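Long-range contacts in sugar-binding transport ATP-binding protein (Pyrococcus horikoshii, PDB 1V43), which binds ATP and probably hydrolyses it to power sugar uptake, as the ATPase subunit of an ABC transporter: residues E251-D256 with G281-F286; A308-K313 with V353-D358; G321-L326 with K336-G341. All coordinates share one frame; numbering follows the deposited sequence.

Interaction 1: E251-D256 with G281-F286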
loop_
_atom_site.group_PDB
_atom_site.type_symbol
_atom_site.label_atom_id
_atom_site.label_comp_id
_atom_site.label_asym_id
_atom_site.label_seq_id
_atom_site.Cartn_x
_atom_site.Cartn_y
_atom_site.Cartn_z
ATOM N N GLU A 251 -16.515 -18.330 -9.709
ATOM C CA GLU A 251 -17.650 -18.717 -10.538
ATOM C C GLU A 251 -18.269 -20.001 -9.991
ATOM O O GLU A 251 -17.581 -21.000 -9.842
ATOM C CB GLU A 251 -17.163 -18.932 -11.969
ATOM C CG GLU A 251 -18.247 -19.074 -13.003
ATOM C CD GLU A 251 -17.682 -19.081 -14.413
ATOM O OE1 GLU A 251 -18.462 -19.304 -15.362
ATOM O OE2 GLU A 251 -16.458 -18.859 -14.570
ATOM N N VAL A 252 -19.560 -19.976 -9.671
ATOM C CA VAL A 252 -20.218 -21.171 -9.149
ATOM C C VAL A 252 -21.650 -21.398 -9.666
ATOM O O VAL A 252 -22.247 -20.521 -10.294
ATOM C CB VAL A 252 -20.254 -21.163 -7.603
ATOM C CG1 VAL A 252 -18.838 -21.049 -7.053
ATOM C CG2 VAL A 252 -21.130 -20.034 -7.101
ATOM N N SER A 253 -22.184 -22.589 -9.397
ATOM C CA SER A 253 -23.537 -22.950 -9.811
ATOM C C SER A 253 -24.408 -23.137 -8.577
ATOM O O SER A 253 -23.955 -23.695 -7.578
ATOM C CB SER A 253 -23.512 -24.241 -10.630
ATOM O OG SER A 253 -22.800 -24.052 -11.839
ATOM N N VAL A 254 -25.651 -22.673 -8.652
ATOM C CA VAL A 254 -26.591 -22.763 -7.535
ATOM C C VAL A 254 -27.397 -24.065 -7.546
ATOM O O VAL A 254 -27.918 -24.465 -8.587
ATOM C CB VAL A 254 -27.583 -21.578 -7.564
ATOM C CG1 VAL A 254 -28.421 -21.568 -6.296
ATOM C CG2 VAL A 254 -26.827 -20.264 -7.724
ATOM N N GLY A 255 -27.518 -24.712 -6.385
ATOM C CA GLY A 255 -28.265 -25.960 -6.309
ATOM C C GLY A 255 -29.397 -25.980 -5.292
ATOM O O GLY A 255 -29.771 -24.937 -4.755
ATOM N N ASP A 256 -29.939 -27.173 -5.035
ATOM C CA ASP A 256 -31.035 -27.363 -4.080
ATOM C C ASP A 256 -30.924 -26.384 -2.922
ATOM O O ASP A 256 -31.897 -25.730 -2.543
ATOM C CB ASP A 256 -31.021 -28.796 -3.528
ATOM C CG ASP A 256 -31.469 -29.827 -4.553
ATOM O OD1 ASP A 256 -31.100 -29.671 -5.739
ATOM O OD2 ASP A 256 -32.178 -30.799 -4.176
ATOM N N GLY A 281 -29.567 -23.792 -10.685
ATOM C CA GLY A 281 -29.247 -24.357 -11.985
ATOM C C GLY A 281 -28.508 -23.413 -12.922
ATOM O O GLY A 281 -28.171 -23.784 -14.050
ATOM N N LYS A 282 -28.247 -22.194 -12.463
ATOM C CA LYS A 282 -27.551 -21.204 -13.279
ATOM C C LYS A 282 -26.243 -20.787 -12.606
ATOM O O LYS A 282 -26.069 -20.975 -11.397
ATOM C CB LYS A 282 -28.449 -19.979 -13.476
ATOM C CG LYS A 282 -28.243 -19.260 -14.796
ATOM C CD LYS A 282 -28.701 -20.119 -15.964
ATOM C CE LYS A 282 -28.586 -19.363 -17.285
ATOM N NZ LYS A 282 -29.119 -20.146 -18.439
ATOM N N THR A 283 -25.326 -20.222 -13.386
ATOM C CA THR A 283 -24.038 -19.781 -12.850
ATOM C C THR A 283 -24.044 -18.330 -12.355
ATOM O O THR A 283 -24.571 -17.429 -13.012
ATOM C CB THR A 283 -22.921 -19.918 -13.895
ATOM O OG1 THR A 283 -22.715 -21.303 -14.200
ATOM C CG2 THR A 283 -21.625 -19.325 -13.367
ATOM N N VAL A 284 -23.438 -18.118 -11.192
ATOM C CA VAL A 284 -23.344 -16.797 -10.584
ATOM C C VAL A 284 -21.928 -16.599 -10.061
ATOM O O VAL A 284 -21.151 -17.547 -10.006
ATOM C CB VAL A 284 -24.342 -16.648 -9.419
ATOM C CG1 VAL A 284 -25.760 -16.678 -9.953
ATOM C CG2 VAL A 284 -24.142 -17.766 -8.398
ATOM N N LEU A 285 -21.581 -15.372 -9.690
ATOM C CA LEU A 285 -20.245 -15.104 -9.183
ATOM C C LEU A 285 -20.297 -15.026 -7.657
ATOM O O LEU A 285 -21.029 -14.213 -7.088
ATOM C CB LEU A 285 -19.707 -13.800 -9.781
ATOM C CG LEU A 285 -19.604 -13.775 -11.311
ATOM C CD1 LEU A 285 -19.049 -12.444 -11.767
ATOM C CD2 LEU A 285 -18.708 -14.914 -11.805
ATOM N N PHE A 286 -19.542 -15.910 -7.016
ATOM C CA PHE A 286 -19.444 -16.001 -5.561
ATOM C C PHE A 286 -18.293 -15.106 -5.093
ATOM O O PHE A 286 -17.240 -15.066 -5.721
ATOM C CB PHE A 286 -19.155 -17.450 -5.164
ATOM C CG PHE A 286 -18.801 -17.636 -3.711
ATOM C CD1 PHE A 286 -19.775 -17.565 -2.726
ATOM C CD2 PHE A 286 -17.493 -17.903 -3.333
ATOM C CE1 PHE A 286 -19.451 -17.762 -1.388
ATOM C CE2 PHE A 286 -17.164 -18.101 -2.000
ATOM C CZ PHE A 286 -18.147 -18.031 -1.027
#

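Interaction 2: A308-K313 with V353-D358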
loop_
_atom_site.group_PDB
_atom_site.type_symbol
_atom_site.label_atom_id
_atom_site.label_comp_id
_atom_site.label_asym_id
_atom_site.label_seq_id
_atom_site.Cartn_x
_atom_site.Cartn_y
_atom_site.Cartn_z
ATOM N N ALA A 308 -18.590 -21.993 6.897
ATOM C CA ALA A 308 -18.421 -23.026 5.888
ATOM C C ALA A 308 -16.945 -23.406 5.911
ATOM O O ALA A 308 -16.076 -22.545 6.056
ATOM C CB ALA A 308 -18.811 -22.505 4.526
ATOM N N ARG A 309 -16.675 -24.701 5.794
ATOM C CA ARG A 309 -15.313 -25.230 5.801
ATOM C C ARG A 309 -14.925 -25.768 4.414
ATOM O O ARG A 309 -15.790 -26.164 3.629
ATOM C CB ARG A 309 -15.197 -26.374 6.821
ATOM C CG ARG A 309 -14.661 -26.009 8.201
ATOM C CD ARG A 309 -15.668 -25.286 9.092
ATOM N NE ARG A 309 -15.113 -25.079 10.432
ATOM C CZ ARG A 309 -15.687 -24.361 11.394
ATOM N NH1 ARG A 309 -16.849 -23.764 11.185
ATOM N NH2 ARG A 309 -15.094 -24.234 12.571
ATOM N N LEU A 310 -13.624 -25.770 4.121
ATOM C CA LEU A 310 -13.100 -26.289 2.853
ATOM C C LEU A 310 -11.615 -26.536 3.048
ATOM O O LEU A 310 -10.846 -25.593 3.226
ATOM C CB LEU A 310 -13.273 -25.293 1.697
ATOM C CG LEU A 310 -14.547 -24.464 1.515
ATOM C CD1 LEU A 310 -14.506 -23.251 2.437
ATOM C CD2 LEU A 310 -14.645 -23.993 0.071
ATOM N N ILE A 311 -11.205 -27.797 3.023
ATOM C CA ILE A 311 -9.796 -28.116 3.203
ATOM C C ILE A 311 -9.020 -27.849 1.918
ATOM O O ILE A 311 -9.473 -28.182 0.825
ATOM C CB ILE A 311 -9.599 -29.588 3.645
ATOM C CG1 ILE A 311 -10.101 -29.755 5.086
ATOM C CG2 ILE A 311 -8.129 -29.982 3.531
ATOM C CD1 ILE A 311 -9.853 -31.130 5.699
ATOM N N GLY A 312 -7.855 -27.229 2.055
ATOM C CA GLY A 312 -7.058 -26.927 0.887
ATOM C C GLY A 312 -5.594 -26.831 1.225
ATOM O O GLY A 312 -5.222 -26.832 2.397
ATOM N N LYS A 313 -4.755 -26.758 0.201
ATOM C CA LYS A 313 -3.320 -26.649 0.410
ATOM C C LYS A 313 -2.853 -25.230 0.152
ATOM O O LYS A 313 -3.322 -24.563 -0.774
ATOM C CB LYS A 313 -2.550 -27.605 -0.514
ATOM C CG LYS A 313 -2.614 -29.063 -0.085
ATOM C CD LYS A 313 -1.772 -29.948 -0.989
ATOM C CE LYS A 313 -1.801 -31.398 -0.528
ATOM N NZ LYS A 313 -0.973 -32.265 -1.410
ATOM N N VAL A 353 -9.886 -24.014 5.688
ATOM C CA VAL A 353 -10.283 -22.632 5.519
ATOM C C VAL A 353 -11.722 -22.455 5.993
ATOM O O VAL A 353 -12.621 -23.184 5.575
ATOM C CB VAL A 353 -10.174 -22.207 4.052
ATOM C CG1 VAL A 353 -10.637 -20.772 3.907
ATOM C CG2 VAL A 353 -8.727 -22.354 3.568
ATOM N N ILE A 354 -11.929 -21.482 6.871
ATOM C CA ILE A 354 -13.253 -21.202 7.409
ATOM C C ILE A 354 -13.802 -19.885 6.865
ATOM O O ILE A 354 -13.234 -18.823 7.126
ATOM C CB ILE A 354 -13.213 -21.103 8.949
ATOM C CG1 ILE A 354 -12.406 -22.263 9.531
ATOM C CG2 ILE A 354 -14.625 -21.145 9.507
ATOM C CD1 ILE A 354 -12.364 -22.275 11.050
ATOM N N MET A 355 -14.904 -19.965 6.118
ATOM C CA MET A 355 -15.559 -18.793 5.541
ATOM C C MET A 355 -16.711 -18.277 6.419
ATOM O O MET A 355 -17.513 -19.068 6.951
ATOM C CB MET A 355 -16.144 -19.117 4.158
ATOM C CG MET A 355 -15.210 -19.824 3.193
ATOM S SD MET A 355 -15.883 -19.865 1.507
ATOM C CE MET A 355 -17.654 -19.859 1.841
ATOM N N ASP A 356 -16.800 -16.956 6.560
ATOM C CA ASP A 356 -17.882 -16.352 7.333
ATOM C C ASP A 356 -19.062 -16.178 6.380
ATOM O O ASP A 356 -19.085 -15.253 5.563
ATOM C CB ASP A 356 -17.482 -14.979 7.891
ATOM C CG ASP A 356 -18.536 -14.404 8.845
ATOM O OD1 ASP A 356 -19.737 -14.748 8.717
ATOM O OD2 ASP A 356 -18.168 -13.596 9.718
ATOM N N LEU A 357 -20.035 -17.074 6.496
ATOM C CA LEU A 357 -21.223 -17.071 5.658
ATOM C C LEU A 357 -22.014 -15.768 5.665
ATOM O O LEU A 357 -22.706 -15.453 4.697
ATOM C CB LEU A 357 -22.130 -18.244 6.059
ATOM C CG LEU A 357 -22.162 -19.451 5.107
ATOM C CD1 LEU A 357 -20.837 -19.603 4.379
ATOM C CD2 LEU A 357 -22.484 -20.711 5.892
ATOM N N ASP A 358 -21.912 -15.007 6.746
ATOM C CA ASP A 358 -22.634 -13.749 6.835
ATOM C C ASP A 358 -21.948 -12.626 6.059
ATOM O O ASP A 358 -22.529 -11.560 5.860
ATOM C CB ASP A 358 -22.812 -13.357 8.303
ATOM C CG ASP A 358 -23.865 -14.206 9.011
ATOM O OD1 ASP A 358 -23.686 -14.500 10.212
ATOM O OD2 ASP A 358 -24.877 -14.572 8.369
#

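Interaction 3: G321-L326 with K336-G341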
loop_
_atom_site.group_PDB
_atom_site.type_symbol
_atom_site.label_atom_id
_atom_site.label_comp_id
_atom_site.label_asym_id
_atom_site.label_seq_id
_atom_site.Cartn_x
_atom_site.Cartn_y
_atom_site.Cartn_z
ATOM N N GLY A 321 4.587 -9.809 8.439
ATOM C CA GLY A 321 4.798 -9.400 9.819
ATOM C C GLY A 321 3.544 -8.792 10.430
ATOM O O GLY A 321 3.020 -9.300 11.425
ATOM N N THR A 322 3.053 -7.707 9.833
ATOM C CA THR A 322 1.850 -7.044 10.324
ATOM C C THR A 322 0.586 -7.864 9.983
ATOM O O THR A 322 -0.404 -7.820 10.706
ATOM C CB THR A 322 1.761 -5.606 9.738
ATOM O OG1 THR A 322 0.673 -4.897 10.354
ATOM C CG2 THR A 322 1.572 -5.654 8.220
ATOM N N ASP A 323 0.651 -8.619 8.888
ATOM C CA ASP A 323 -0.434 -9.487 8.414
ATOM C C ASP A 323 0.220 -10.652 7.685
ATOM O O ASP A 323 1.366 -10.550 7.254
ATOM C CB ASP A 323 -1.341 -8.754 7.416
ATOM C CG ASP A 323 -2.205 -7.722 8.075
ATOM O OD1 ASP A 323 -3.056 -8.113 8.905
ATOM O OD2 ASP A 323 -2.032 -6.523 7.771
ATOM N N THR A 324 -0.507 -11.750 7.540
ATOM C CA THR A 324 0.012 -12.918 6.841
ATOM C C THR A 324 -1.027 -13.315 5.808
ATOM O O THR A 324 -2.113 -13.762 6.175
ATOM C CB THR A 324 0.231 -14.110 7.810
ATOM O OG1 THR A 324 1.361 -13.848 8.645
ATOM C CG2 THR A 324 0.448 -15.401 7.038
ATOM N N ILE A 325 -0.713 -13.141 4.528
ATOM C CA ILE A 325 -1.669 -13.493 3.481
ATOM C C ILE A 325 -1.397 -14.851 2.847
ATOM O O ILE A 325 -0.351 -15.074 2.228
ATOM C CB ILE A 325 -1.700 -12.440 2.371
ATOM C CG1 ILE A 325 -1.928 -11.068 2.992
ATOM C CG2 ILE A 325 -2.840 -12.761 1.373
ATOM C CD1 ILE A 325 -1.932 -9.946 1.994
ATOM N N LEU A 326 -2.359 -15.752 2.987
ATOM C CA LEU A 326 -2.221 -17.094 2.434
ATOM C C LEU A 326 -2.957 -17.250 1.112
ATOM O O LEU A 326 -4.112 -16.833 0.983
ATOM C CB LEU A 326 -2.789 -18.127 3.404
ATOM C CG LEU A 326 -2.391 -18.041 4.871
ATOM C CD1 LEU A 326 -3.131 -19.146 5.633
ATOM C CD2 LEU A 326 -0.883 -18.177 5.024
ATOM N N LYS A 336 -7.294 -15.933 -1.628
ATOM C CA LYS A 336 -6.398 -15.368 -0.619
ATOM C C LYS A 336 -7.108 -15.270 0.706
ATOM O O LYS A 336 -8.272 -14.895 0.761
ATOM C CB LYS A 336 -5.936 -13.966 -1.014
ATOM C CG LYS A 336 -5.083 -13.906 -2.259
ATOM C CD LYS A 336 -4.759 -12.466 -2.577
ATOM C CE LYS A 336 -3.953 -12.330 -3.843
ATOM N NZ LYS A 336 -3.609 -10.903 -4.076
ATOM N N VAL A 337 -6.389 -15.601 1.772
ATOM C CA VAL A 337 -6.915 -15.532 3.124
ATOM C C VAL A 337 -5.995 -14.601 3.919
ATOM O O VAL A 337 -4.775 -14.790 3.959
ATOM C CB VAL A 337 -6.943 -16.920 3.788
ATOM C CG1 VAL A 337 -7.332 -16.788 5.255
ATOM C CG2 VAL A 337 -7.941 -17.822 3.058
ATOM N N LYS A 338 -6.578 -13.589 4.548
ATOM C CA LYS A 338 -5.778 -12.644 5.305
ATOM C C LYS A 338 -5.842 -12.887 6.805
ATOM O O LYS A 338 -6.905 -12.798 7.406
ATOM C CB LYS A 338 -6.226 -11.217 4.991
ATOM C CG LYS A 338 -5.456 -10.155 5.745
ATOM C CD LYS A 338 -5.949 -8.773 5.361
ATOM C CE LYS A 338 -5.252 -7.695 6.170
ATOM N NZ LYS A 338 -5.643 -6.336 5.727
ATOM N N LEU A 339 -4.694 -13.193 7.400
ATOM C CA LEU A 339 -4.617 -13.438 8.831
ATOM C C LEU A 339 -3.812 -12.337 9.519
ATOM O O LEU A 339 -2.768 -11.920 9.020
ATOM C CB LEU A 339 -3.930 -14.770 9.100
ATOM C CG LEU A 339 -4.517 -16.012 8.434
ATOM C CD1 LEU A 339 -3.575 -17.188 8.671
ATOM C CD2 LEU A 339 -5.910 -16.294 8.997
ATOM N N PRO A 340 -4.294 -11.848 10.673
ATOM C CA PRO A 340 -3.589 -10.792 11.415
ATOM C C PRO A 340 -2.277 -11.335 11.971
ATOM O O PRO A 340 -2.175 -12.526 12.266
ATOM C CB PRO A 340 -4.567 -10.435 12.539
ATOM C CG PRO A 340 -5.926 -10.784 11.937
ATOM C CD PRO A 340 -5.632 -12.097 11.239
ATOM N N GLY A 341 -1.274 -10.472 12.101
ATOM C CA GLY A 341 -0.002 -10.909 12.652
ATOM C C GLY A 341 0.879 -11.711 11.714
ATOM O O GLY A 341 0.574 -11.859 10.527
#

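Interaction 1: E251-D256 with G281-F286
Val252 and Val284 face each other as a hydrogen-bonded antiparallel pair, and their backbones are tied in both directions: Val252 N reaches Val284 O at 2.9 Å almost in line, and Val284 N returns to Val252 O at 2.8 Å. The pairing runs on beyond the start of strand 283-288 into the preceding loop, where Val254 N donates to Lys282 O over a longer 3.3 Å and Gly281 N closes the series on Val254 O at 2.8 Å. The short strand axes are strongly twisted from antiparallel, 123° between their directions, and approach to 4.6 Å.

Apolar contacts gather round Val252 and Val284, with Val254 and Phe286 joining them. With CG1 anti to the carbonyl carbon (chi1 -67°), Val284 CG2 is left between the backbone N and the carbonyl carbon and meets Val254 CG2 at 3.7 Å, the two side chains crossing at about a right angle. Val252 CG2 rests on Phe286 CB at 3.8 Å, while the phenyl ring leads away from the pair.

The other side is more polar. Glu251 lays its CG against the methyl CG2 of Thr283, 3.4 Å away, and its extended chain carries the carboxylate on to salt bridges with Lys365 and Arg262.

Within the MalK-type OB-fold region, strand 248-255 lies between 258-261 and 283-288. Leu259 covers Val252, Val254 and Phe286, and strand 361-364 continues the sheet beyond 283-288.

Interaction 2: A308-K313 with V353-D358
Ala308 and Met355 form a hydrogen-bonded antiparallel pair. Ala308 N donates to Met355 O at 3.1 Å, in the carbonyl plane on a lone pair, and Met355 N gives the shorter return bond to Ala308 O at 2.8 Å. Farther along, Val353 N approaches Leu310 O from above the carbonyl plane, and the reverse bond from Leu310 N to Val353 O is weak.

The apolar contacts lie on the face of Ala308, Leu310 and Met355. Ala308 CB touches Leu357 CD1 at 3.5 Å and also meets Met355 CE, where the methionine chain turns back at chi3 (-29°). The side chains of Leu310 and Met355 cross at about a right angle, Leu310 CD1 lying 3.6 Å from Met355 CG.

On the opposite face Arg309 and Ile354 lie side by side. A bend at chi2 (76°) brings the guanidinium over the isoleucine: Ile354 CG2 sits beneath one face, near its rim, and Ile354 CD1 is 3.7 Å from Arg309 NH2.

In the TOBE-region sheet, strand 350-356 runs between 307-319 and 293-295, whose Met293 packs on Val353 and Met355. Phe330 of strand 323-330 covers Leu310 and Val353.

Interaction 3: G321-L326 with K336-G341
Thr324 and Leu339 are paired across a beta hairpin, strands 323-330 and 333-340, in the TOBE region. The strand axes run antiparallel at 161°. Thr324 N donates to Leu339 O at 2.7 Å and Leu339 N returns to Thr324 O; two residues on, Leu326 and Val337 exchange a second such pair of bonds, both in the carbonyl plane. At the open end of the hairpin Gly341, whose positive phi (77°) favours glycine, points its N at Thr322 O from above the carbonyl plane.

The side chains of Leu326 and Leu339 meet through their CD1 methyls, 3.6 Å apart, on the face they share with Thr324 and Val337. Ile325, on the face it shares with Lys338, brings CG2 near Lys336 CB.

Asp323 and Lys338 form a looser pair. The fully extended lysine brings CE to 3.5 Å from Asp323 OD1, but its NZ remains 4.2 Å from Asp323 OD2, beyond a salt bridge. Both charges are instead paired across the dimer interface: Asp323 OD2 with Lys338 of the second subunit, and Lys338 NZ with Asp323 of that subunit, with Thr322 on each side bonding to the opposing lysine. An asparagine in place of this aspartate would probably leave Lys338 of the second subunit without its charged mate and weaken this reciprocal link.

Thr324 OG1, turned anti to its carbonyl carbon (chi1 -72°), donates to Gly341 O at 2.8 Å and is also hydrogen-bonded to Ile343 N.

Interactions 2 and 3 belong to one five-stranded antiparallel sheet: strand 307-319 of interaction 2 neighbours strand 323-330 of interaction 3, and their centres lie about 16 Å apart. They meet where Val353 CG1 packs on Val337 CG2 at 4.1 Å. Interaction 1 lies in a separate sheet of the OB-fold region, its centre about 17 Å from that of interaction 2, and the two contacts touch where Phe286 CZ packs on Met355 CE at 3.4 Å. Interactions 1 and 3 do not touch; their nearest atoms are about 10 Å apart. All three lie away from the ATP-binding residues, such as Lys50 and Thr51, while interaction 3 reaches the second subunit.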